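Methyltransferase FkbM (Methylobacillus flagellatus KT, PDB 2PY6) probably transfers methyl groups as a member of the FkbM methyltransferase family, which has a Rossmann-like fold. Local coordinates at residues 268-271 with 272-275; 276-279 with 280-283; 129-132 with 133-137. One frame throughout, in Å; residues are numbered along the deposited sequence.

Overall arrangement
Contact 3 comes first along the chain, at the end of helix 123-135, which links strands 114-118 and 140-142 of the six-stranded sheet. Contacts 1 and 2 follow, both in the methyltransferase FkbM domain. Contact 1 is the end of helix 262-274, and contact 2 is the turn joining that helix to strand 284-287 at the edge of the seven-stranded sheet. Their centres are about 10 Å apart, and Tyr275 packs on Phe280 and Ala281. Contact 3 is about 48 Å from contact 1 and 55 Å from contact 2, centre to centre. In the assembly contact 2 packs against contact 3 of another subunit, so loop and helix end, far apart within one chain, share an interface.

Contact 1 of 3, residues 268-271 with 272-275; sequences LQNV and LRRY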
ATOM      1  N   LEU A 268      13.539  -4.411 -21.837  1.00 27.30           N
ATOM      2  CA  LEU A 268      14.806  -5.125 -21.879  1.00 28.09           C
ATOM      3  C   LEU A 268      15.970  -4.199 -21.963  1.00 27.43           C
ATOM      4  O   LEU A 268      17.058  -4.585 -21.539  1.00 30.01           O
ATOM      5  CB  LEU A 268      14.876  -6.113 -23.045  1.00 26.54           C
ATOM      6  CG  LEU A 268      13.929  -7.279 -22.861  1.00 28.60           C
ATOM      7  CD1 LEU A 268      13.967  -8.097 -24.147  1.00 32.50           C
ATOM      8  CD2 LEU A 268      14.303  -8.109 -21.639  1.00 30.18           C
ATOM      9  N   GLN A 269      15.793  -3.004 -22.534  1.00 29.45           N
ATOM     10  CA  GLN A 269      16.888  -2.032 -22.518  1.00 31.04           C
ATOM     11  C   GLN A 269      17.149  -1.560 -21.072  1.00 30.80           C
ATOM     12  O   GLN A 269      18.281  -1.250 -20.718  1.00 31.18           O
ATOM     13  CB  GLN A 269      16.628  -0.865 -23.469  1.00 33.08           C
ATOM     14  CG  GLN A 269      16.661  -1.269 -24.923  1.00 35.67           C
ATOM     15  CD  GLN A 269      18.024  -1.772 -25.355  1.00 39.35           C
ATOM     16  OE1 GLN A 269      19.013  -1.061 -25.241  1.00 39.70           O
ATOM     17  NE2 GLN A 269      18.074  -2.988 -25.887  1.00 29.83           N
ATOM     18  N   ASN A 270      16.095  -1.520 -20.253  1.00 31.87           N
ATOM     19  CA  ASN A 270      16.223  -1.179 -18.835  1.00 32.17           C
ATOM     20  C   ASN A 270      16.921  -2.327 -18.092  1.00 33.93           C
ATOM     21  O   ASN A 270      17.799  -2.104 -17.257  1.00 30.49           O
ATOM     22  CB  ASN A 270      14.864  -0.974 -18.173  1.00 29.39           C
ATOM     23  CG  ASN A 270      14.062   0.166 -18.759  1.00 27.66           C
ATOM     24  OD1 ASN A 270      14.588   1.134 -19.324  1.00 22.80           O
ATOM     25  ND2 ASN A 270      12.761   0.076 -18.566  1.00 24.61           N
ATOM     26  N   VAL A 271      16.507  -3.550 -18.400  1.00 36.22           N
ATOM     27  CA  VAL A 271      17.139  -4.743 -17.829  1.00 36.89           C
ATOM     28  C   VAL A 271      18.622  -4.783 -18.192  1.00 35.77           C
ATOM     29  O   VAL A 271      19.453  -5.052 -17.334  1.00 36.98           O
ATOM     30  CB  VAL A 271      16.433  -6.040 -18.317  1.00 38.39           C
ATOM     31  CG1 VAL A 271      17.239  -7.318 -17.923  1.00 41.38           C
ATOM     32  CG2 VAL A 271      15.017  -6.095 -17.775  1.00 39.68           C
ATOM     33  N   LEU A 272      18.980  -4.491 -19.448  1.00 35.91           N
ATOM     34  CA  LEU A 272      20.402  -4.519 -19.828  1.00 33.95           C
ATOM     35  C   LEU A 272      21.234  -3.470 -19.035  1.00 34.32           C
ATOM     36  O   LEU A 272      22.421  -3.704 -18.740  1.00 27.98           O
ATOM     37  CB  LEU A 272      20.622  -4.312 -21.334  1.00 34.65           C
ATOM     38  CG  LEU A 272      20.050  -5.260 -22.413  1.00 39.99           C
ATOM     39  CD1 LEU A 272      20.657  -4.863 -23.777  1.00 34.01           C
ATOM     40  CD2 LEU A 272      20.291  -6.731 -22.153  1.00 41.17           C
ATOM     41  N   ARG A 273      20.620  -2.328 -18.717  1.00 34.35           N
ATOM     42  CA  ARG A 273      21.299  -1.271 -17.957  1.00 35.92           C
ATOM     43  C   ARG A 273      21.562  -1.668 -16.515  1.00 34.11           C
ATOM     44  O   ARG A 273      22.458  -1.129 -15.899  1.00 30.30           O
ATOM     45  CB  ARG A 273      20.515   0.046 -17.935  1.00 36.07           C
ATOM     46  CG  ARG A 273      20.587   0.843 -19.186  1.00 36.85           C
ATOM     47  CD  ARG A 273      19.702   2.111 -19.126  1.00 36.43           C
ATOM     48  NE  ARG A 273      19.295   2.438 -20.488  1.00 44.06           N
ATOM     49  CZ  ARG A 273      18.081   2.290 -21.007  1.00 40.45           C
ATOM     50  NH1 ARG A 273      17.043   1.900 -20.304  1.00 45.13           N
ATOM     51  NH2 ARG A 273      17.889   2.599 -22.276  1.00 51.75           N
ATOM     52  N   ARG A 274      20.783  -2.579 -15.948  1.00 34.75           N
ATOM     53  CA  ARG A 274      21.071  -2.954 -14.581  1.00 37.65           C
ATOM     54  C   ARG A 274      22.329  -3.831 -14.498  1.00 36.25           C
ATOM     55  O   ARG A 274      22.907  -3.971 -13.435  1.00 38.38           O
ATOM     56  CB  ARG A 274      19.837  -3.494 -13.826  1.00 37.51           C
ATOM     57  CG  ARG A 274      19.264  -4.772 -14.227  1.00 44.69           C
ATOM     58  CD  ARG A 274      18.121  -5.173 -13.256  1.00 45.00           C
ATOM     59  NE  ARG A 274      16.923  -4.370 -13.494  1.00 56.27           N
ATOM     60  CZ  ARG A 274      15.762  -4.818 -13.995  1.00 58.08           C
ATOM     61  NH1 ARG A 274      15.558  -6.104 -14.274  1.00 49.48           N
ATOM     62  NH2 ARG A 274      14.758  -3.959 -14.186  1.00 53.24           N
ATOM     63  N   TYR A 275      22.824  -4.320 -15.638  1.00 35.24           N
ATOM     64  CA  TYR A 275      23.996  -5.178 -15.670  1.00 31.79           C
ATOM     65  C   TYR A 275      25.173  -4.594 -16.379  1.00 30.36           C
ATOM     66  O   TYR A 275      26.165  -5.271 -16.554  1.00 29.23           O
ATOM     67  CB  TYR A 275      23.626  -6.486 -16.340  1.00 31.83           C
ATOM     68  CG  TYR A 275      22.490  -7.188 -15.652  1.00 28.87           C
ATOM     69  CD1 TYR A 275      22.603  -7.603 -14.336  1.00 32.24           C
ATOM     70  CD2 TYR A 275      21.321  -7.481 -16.332  1.00 31.33           C
ATOM     71  CE1 TYR A 275      21.547  -8.263 -13.690  1.00 40.17           C
ATOM     72  CE2 TYR A 275      20.267  -8.144 -15.710  1.00 33.54           C
ATOM     73  CZ  TYR A 275      20.378  -8.540 -14.395  1.00 39.27           C
ATOM     74  OH  TYR A 275      19.324  -9.208 -13.795  1.00 34.35           O
TER
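The guanidinium of Arg273 has Gln269 O on one face, 3.3 Å above its plane and displaced toward the rim, while the amide of Asn270 stands at its edge, OD1 2.8 Å from NH1. Arg274 lays one face of its guanidinium over Val271, whose CA sits above the centre and whose CG2 is 3.5 Å from NH1. The Tyr275 ring carries Arg274 CG on one face and runs alongside Val271, CE2 3.8 Å from CG1. These pairs lie at the C-terminal end of helix 262-274, the crossover helix of a Rossmann-type beta-alpha-beta unit, and on the residue after it. Val271, Leu272 and the ring of Tyr275 pack into the fold, the first and last on Leu241 of helix 239-248, Leu272 on Ile284 and Val286 of strand 284-287. Arginines suit the outer side, where they reach a second subunit: Arg273 NH1 bonds Gly90 O there, and Arg274 NH2 bonds Ser89 O. Arg274 CG sits between backbone N and carbonyl carbon (chi1 68°), close to Val271 O. Arg274 N bonds Val271 O, three residues back, at 3.1 Å and only weakly reaches Asn270 O.

Contact 2 of 3, residues 276-279 with 280-283; sequences TDTN and FASR
Thr278 and Phe280 make the apolar part of this contact, a CH-pi interaction in which Thr278 CB lies 3.8 Å from the ring centroid, only 13° off the ring normal. The hydroxyl shares the same face, with OG1 above the ring centre, and CG2 approaches CZ at 3.7 Å. Phe280 reaches beneath the threonine because CG stands between its backbone N and carbonyl carbon (chi1 60°). A large aromatic suits this buried position, where its ring also meets that of Phe252.

Direct polar contacts centre on that same OG1. It hydrogen-bonds Tyr275 O, just before the turn, and receives a bond from Phe280 N at 3.4 Å, consistent with an ST turn, though this bond is weak. The small methyl of Ala281 fits beside the hydroxyl, CB 3.9 Å from Thr278 OG1. Threonine thus serves both roles, its oxygen tying the backbone while its carbons cover the ring. The segment is the connection between helix 262-274 and strand 284-287 in a Rossmann-type beta-alpha-beta unit, and it tightens into a short 3-10 turn at 281-283, where Arg283 N bonds Phe280 O at 3.1 Å. Arg283 then pairs through its backbone with Val255 of the neighbouring strand.

Water adds further polar links, as befits a surface turn. One molecule accepts from Ser282 N at 3.2 Å and gives a weak bond to Thr278 O. Another donates to Asn279 O at 2.8 Å and also bonds Ser282 OG, while a third donates to Asn279 OD1 and weakly accepts from Arg283 NH1. The extended Arg283 side chain brings one guanidinium face over Asn279 O. In the assembly, Thr278 packs on Thr135 of a third subunit and Phe280 on Gln131 of that same subunit.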
ATOM      1  N   THR A 276      25.102  -3.309 -16.704  1.00 31.72           N
ATOM      2  CA  THR A 276      26.142  -2.663 -17.472  1.00 32.13           C
ATOM      3  C   THR A 276      27.590  -2.771 -16.900  1.00 31.50           C
ATOM      4  O   THR A 276      28.541  -2.879 -17.647  1.00 29.12           O
ATOM      5  CB  THR A 276      25.728  -1.198 -17.841  1.00 30.72           C
ATOM      6  OG1 THR A 276      26.803  -0.578 -18.537  1.00 39.37           O
ATOM      7  CG2 THR A 276      25.450  -0.354 -16.631  1.00 38.92           C
ATOM      8  N   ASP A 277      27.747  -2.790 -15.585  1.00 32.38           N
ATOM      9  CA  ASP A 277      29.067  -2.863 -14.975  1.00 32.19           C
ATOM     10  C   ASP A 277      29.485  -4.280 -14.618  1.00 31.91           C
ATOM     11  O   ASP A 277      30.503  -4.449 -13.985  1.00 27.70           O
ATOM     12  CB  ASP A 277      29.061  -2.053 -13.673  1.00 35.41           C
ATOM     13  CG  ASP A 277      28.639  -0.609 -13.878  1.00 39.50           C
ATOM     14  OD1 ASP A 277      29.157   0.054 -14.810  1.00 45.82           O
ATOM     15  OD2 ASP A 277      27.777  -0.157 -13.096  1.00 52.62           O
ATOM     16  N   THR A 278      28.670  -5.290 -14.937  1.00 31.80           N
ATOM     17  CA  THR A 278      29.019  -6.687 -14.628  1.00 32.41           C
ATOM     18  C   THR A 278      30.058  -7.159 -15.639  1.00 35.73           C
ATOM     19  O   THR A 278      30.237  -6.517 -16.678  1.00 37.63           O
ATOM     20  CB  THR A 278      27.807  -7.623 -14.709  1.00 31.01           C
ATOM     21  OG1 THR A 278      27.362  -7.743 -16.078  1.00 25.87           O
ATOM     22  CG2 THR A 278      26.659  -7.130 -13.817  1.00 24.78           C
ATOM     23  N   ASN A 279      30.757  -8.261 -15.365  1.00 36.97           N
ATOM     24  CA  ASN A 279      31.723  -8.764 -16.377  1.00 37.16           C
ATOM     25  C   ASN A 279      31.063  -9.594 -17.503  1.00 35.94           C
ATOM     26  O   ASN A 279      31.749  -9.997 -18.429  1.00 39.67           O
ATOM     27  CB  ASN A 279      32.912  -9.506 -15.740  1.00 38.10           C
ATOM     28  CG  ASN A 279      32.511 -10.819 -15.092  1.00 46.92           C
ATOM     29  OD1 ASN A 279      31.323 -11.152 -14.999  1.00 49.15           O
ATOM     30  ND2 ASN A 279      33.503 -11.574 -14.629  1.00 52.33           N
ATOM     31  N   PHE A 280      29.744  -9.822 -17.423  1.00 34.49           N
ATOM     32  CA  PHE A 280      28.965 -10.593 -18.421  1.00 33.61           C
ATOM     33  C   PHE A 280      28.032  -9.774 -19.332  1.00 32.37           C
ATOM     34  O   PHE A 280      27.343 -10.342 -20.168  1.00 31.85           O
ATOM     35  CB  PHE A 280      28.144 -11.717 -17.748  1.00 30.60           C
ATOM     36  CG  PHE A 280      27.127 -11.233 -16.709  1.00 31.66           C
ATOM     37  CD1 PHE A 280      25.921 -10.646 -17.083  1.00 29.74           C
ATOM     38  CD2 PHE A 280      27.356 -11.429 -15.360  1.00 35.65           C
ATOM     39  CE1 PHE A 280      24.993 -10.244 -16.133  1.00 33.77           C
ATOM     40  CE2 PHE A 280      26.426 -11.019 -14.407  1.00 31.96           C
ATOM     41  CZ  PHE A 280      25.247 -10.441 -14.796  1.00 31.43           C
ATOM     42  N   ALA A 281      28.012  -8.455 -19.179  1.00 35.01           N
ATOM     43  CA  ALA A 281      27.181  -7.567 -20.012  1.00 32.50           C
ATOM     44  C   ALA A 281      27.401  -7.730 -21.517  1.00 31.25           C
ATOM     45  O   ALA A 281      26.452  -7.636 -22.316  1.00 30.10           O
ATOM     46  CB  ALA A 281      27.443  -6.125 -19.623  1.00 34.20           C
ATOM     47  N   SER A 282      28.654  -7.969 -21.902  1.00 30.18           N
ATOM     48  CA  SER A 282      29.043  -8.081 -23.309  1.00 30.02           C
ATOM     49  C   SER A 282      28.624  -9.397 -23.927  1.00 29.48           C
ATOM     50  O   SER A 282      28.637  -9.532 -25.139  1.00 32.50           O
ATOM     51  CB  SER A 282      30.564  -7.915 -23.460  1.00 32.50           C
ATOM     52  OG  SER A 282      31.297  -8.871 -22.682  1.00 30.01           O
ATOM     53  N   ARG A 283      28.241 -10.355 -23.095  1.00 29.03           N
ATOM     54  CA  ARG A 283      27.838 -11.682 -23.546  1.00 31.12           C
ATOM     55  C   ARG A 283      26.346 -11.794 -23.840  1.00 29.59           C
ATOM     56  O   ARG A 283      25.894 -12.836 -24.287  1.00 27.27           O
ATOM     57  CB  ARG A 283      28.218 -12.721 -22.499  1.00 31.76           C
ATOM     58  CG  ARG A 283      29.686 -12.783 -22.214  1.00 36.21           C
ATOM     59  CD  ARG A 283      29.954 -13.516 -20.922  1.00 50.29           C
ATOM     60  NE  ARG A 283      31.369 -13.462 -20.564  1.00 63.30           N
ATOM     61  CZ  ARG A 283      31.884 -13.812 -19.385  1.00 69.61           C
ATOM     62  NH1 ARG A 283      31.116 -14.242 -18.377  1.00 72.73           N
ATOM     63  NH2 ARG A 283      33.196 -13.710 -19.205  1.00 71.36           N
TER
HETATM   64  O   HOH W   1      31.158  -7.260 -19.961  1.00 37.00           O
HETATM   65  O   HOH W   2      30.829 -13.576 -15.096  1.00 31.97           O
HETATM   66  O   HOH W   3      32.707 -10.468 -21.043  1.00 48.40           O

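Contact 3 of 3, residues 129-132 with 133-137; sequences FDQI and CRTHG
Gln131 and Arg134 meet at about a right angle on the last turns of helix 123-135, which closes with a Schellman motif at Gly137. Arg134 takes hold of one oxygen with two nitrogens, NH2 at 2.8 Å and NE at 3.1 Å from Gln131 OE1, both arriving from the same face of the amide plane. The other end of the amide is engaged as well: Gln131 NE2 donates to Thr135 OG1 at 2.9 Å, with the hydroxyl almost in the amide plane. With both ends engaged, the rotation of the amide is fixed, which suits a buried glutamine. Its CG lies opposite the backbone N (chi1 -173°) and the chain then bends at chi2, bringing the amide between its two partners. Arg134 also lays one guanidinium face over Asp130 O and Gln131 CA, and packs on Gly250 of a third subunit.

The inward side is tightly packed and largely apolar. Phe129 and Cys133 both press on Leu58 of strand 54-58, and Cys133 also meets Phe104 of helix 101-109; a small side chain such as cysteine suits a helix that packs closely on the sheet. Asp130, at the margin, directs its carboxylate to Asn118 and forms a salt bridge with Lys126.

On the more exposed side the helix gives way to His136, which still touches Thr105, and Gly137. The positive phi of Gly137 is one that glycine adopts readily, and it allows Gly137 N to bond Arg134 O at 3.1 Å and Ile138 N to reach Cys133 O. Imidazole suits the adjacent place because it adds a donor to the one in the backbone. Ile132 O accepts from His136 N at 3.2 Å and, at the edge of the ring, from His136 ND1 at 3.0 Å with an N-H...O angle of 162°.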
ATOM      1  N   PHE A 129     -15.834 -17.238  -1.227  1.00 31.23           N
ATOM      2  CA  PHE A 129     -17.057 -17.336  -2.027  1.00 31.36           C
ATOM      3  C   PHE A 129     -17.646 -18.747  -2.193  1.00 31.77           C
ATOM      4  O   PHE A 129     -18.865 -18.906  -2.302  1.00 29.77           O
ATOM      5  CB  PHE A 129     -16.826 -16.718  -3.392  1.00 32.81           C
ATOM      6  CG  PHE A 129     -16.841 -15.216  -3.400  1.00 30.63           C
ATOM      7  CD1 PHE A 129     -17.939 -14.508  -2.887  1.00 34.86           C
ATOM      8  CD2 PHE A 129     -15.840 -14.520  -4.022  1.00 25.38           C
ATOM      9  CE1 PHE A 129     -17.980 -13.121  -2.959  1.00 32.32           C
ATOM     10  CE2 PHE A 129     -15.871 -13.136  -4.084  1.00 30.17           C
ATOM     11  CZ  PHE A 129     -16.953 -12.449  -3.550  1.00 29.21           C
ATOM     12  N   ASP A 130     -16.784 -19.755  -2.287  1.00 30.41           N
ATOM     13  CA  ASP A 130     -17.245 -21.127  -2.370  1.00 27.68           C
ATOM     14  C   ASP A 130     -17.958 -21.512  -1.103  1.00 27.73           C
ATOM     15  O   ASP A 130     -18.998 -22.121  -1.181  1.00 26.37           O
ATOM     16  CB  ASP A 130     -16.100 -22.114  -2.671  1.00 28.91           C
ATOM     17  CG  ASP A 130     -15.727 -22.145  -4.160  1.00 26.61           C
ATOM     18  OD1 ASP A 130     -16.553 -21.697  -4.992  1.00 33.52           O
ATOM     19  OD2 ASP A 130     -14.599 -22.583  -4.489  1.00 29.61           O
ATOM     20  N   GLN A 131     -17.432 -21.133   0.063  1.00 27.50           N
ATOM     21  CA  GLN A 131     -18.127 -21.454   1.290  1.00 26.95           C
ATOM     22  C   GLN A 131     -19.396 -20.619   1.430  1.00 24.66           C
ATOM     23  O   GLN A 131     -20.380 -21.132   1.869  1.00 27.33           O
ATOM     24  CB  GLN A 131     -17.232 -21.348   2.525  1.00 25.48           C
ATOM     25  CG  GLN A 131     -17.915 -21.841   3.804  1.00 31.31           C
ATOM     26  CD  GLN A 131     -18.467 -23.266   3.707  1.00 35.74           C
ATOM     27  OE1 GLN A 131     -17.740 -24.213   3.370  1.00 30.46           O
ATOM     28  NE2 GLN A 131     -19.760 -23.424   4.020  1.00 29.55           N
ATOM     29  N   ILE A 132     -19.391 -19.336   1.092  1.00 27.67           N
ATOM     30  CA  ILE A 132     -20.637 -18.560   1.134  1.00 28.94           C
ATOM     31  C   ILE A 132     -21.751 -19.274   0.372  1.00 30.23           C
ATOM     32  O   ILE A 132     -22.885 -19.381   0.853  1.00 32.48           O
ATOM     33  CB  ILE A 132     -20.470 -17.155   0.482  1.00 31.13           C
ATOM     34  CG1 ILE A 132     -19.622 -16.237   1.374  1.00 36.32           C
ATOM     35  CG2 ILE A 132     -21.837 -16.512   0.174  1.00 31.81           C
ATOM     36  CD1 ILE A 132     -20.171 -16.019   2.760  1.00 37.28           C
ATOM     37  N   CYS A 133     -21.420 -19.753  -0.826  1.00 30.28           N
ATOM     38  CA  CYS A 133     -22.380 -20.450  -1.662  1.00 28.24           C
ATOM     39  C   CYS A 133     -22.846 -21.726  -1.016  1.00 29.75           C
ATOM     40  O   CYS A 133     -24.040 -21.966  -0.978  1.00 29.79           O
ATOM     41  CB  CYS A 133     -21.805 -20.720  -3.057  1.00 27.08           C
ATOM     42  SG  CYS A 133     -21.558 -19.184  -4.021  1.00 29.51           S
ATOM     43  N   ARG A 134     -21.920 -22.534  -0.492  1.00 29.84           N
ATOM     44  CA  ARG A 134     -22.287 -23.810   0.161  1.00 29.05           C
ATOM     45  C   ARG A 134     -23.176 -23.614   1.371  1.00 28.67           C
ATOM     46  O   ARG A 134     -24.197 -24.298   1.510  1.00 24.84           O
ATOM     47  CB  ARG A 134     -21.053 -24.643   0.542  1.00 29.78           C
ATOM     48  CG  ARG A 134     -20.246 -25.131  -0.679  1.00 32.58           C
ATOM     49  CD  ARG A 134     -19.179 -26.118  -0.279  1.00 31.07           C
ATOM     50  NE  ARG A 134     -18.137 -25.607   0.635  1.00 31.80           N
ATOM     51  CZ  ARG A 134     -16.892 -25.240   0.293  1.00 30.89           C
ATOM     52  NH1 ARG A 134     -16.479 -25.275  -0.960  1.00 32.85           N
ATOM     53  NH2 ARG A 134     -16.030 -24.826   1.219  1.00 31.20           N
ATOM     54  N   THR A 135     -22.799 -22.668   2.226  1.00 29.72           N
ATOM     55  CA  THR A 135     -23.585 -22.319   3.415  1.00 29.70           C
ATOM     56  C   THR A 135     -25.040 -22.032   3.038  1.00 28.30           C
ATOM     57  O   THR A 135     -25.958 -22.498   3.691  1.00 26.13           O
ATOM     58  CB  THR A 135     -22.973 -21.058   4.138  1.00 31.09           C
ATOM     59  OG1 THR A 135     -21.701 -21.389   4.715  1.00 29.38           O
ATOM     60  CG2 THR A 135     -23.867 -20.562   5.247  1.00 34.14           C
ATOM     61  N   HIS A 136     -25.257 -21.236   1.996  1.00 28.40           N
ATOM     62  CA  HIS A 136     -26.616 -20.917   1.603  1.00 29.34           C
ATOM     63  C   HIS A 136     -27.212 -21.811   0.522  1.00 29.33           C
ATOM     64  O   HIS A 136     -28.285 -21.519   0.044  1.00 34.13           O
ATOM     65  CB  HIS A 136     -26.698 -19.462   1.198  1.00 28.32           C
ATOM     66  CG  HIS A 136     -26.317 -18.524   2.293  1.00 34.80           C
ATOM     67  ND1 HIS A 136     -25.025 -18.076   2.475  1.00 34.04           N
ATOM     68  CD2 HIS A 136     -27.052 -17.975   3.290  1.00 30.60           C
ATOM     69  CE1 HIS A 136     -24.986 -17.277   3.524  1.00 35.26           C
ATOM     70  NE2 HIS A 136     -26.204 -17.195   4.033  1.00 30.97           N
ATOM     71  N   GLY A 137     -26.554 -22.896   0.155  1.00 29.03           N
ATOM     72  CA  GLY A 137     -27.078 -23.792  -0.870  1.00 31.81           C
ATOM     73  C   GLY A 137     -27.298 -23.133  -2.234  1.00 31.85           C
ATOM     74  O   GLY A 137     -28.264 -23.451  -2.938  1.00 32.13           O
TER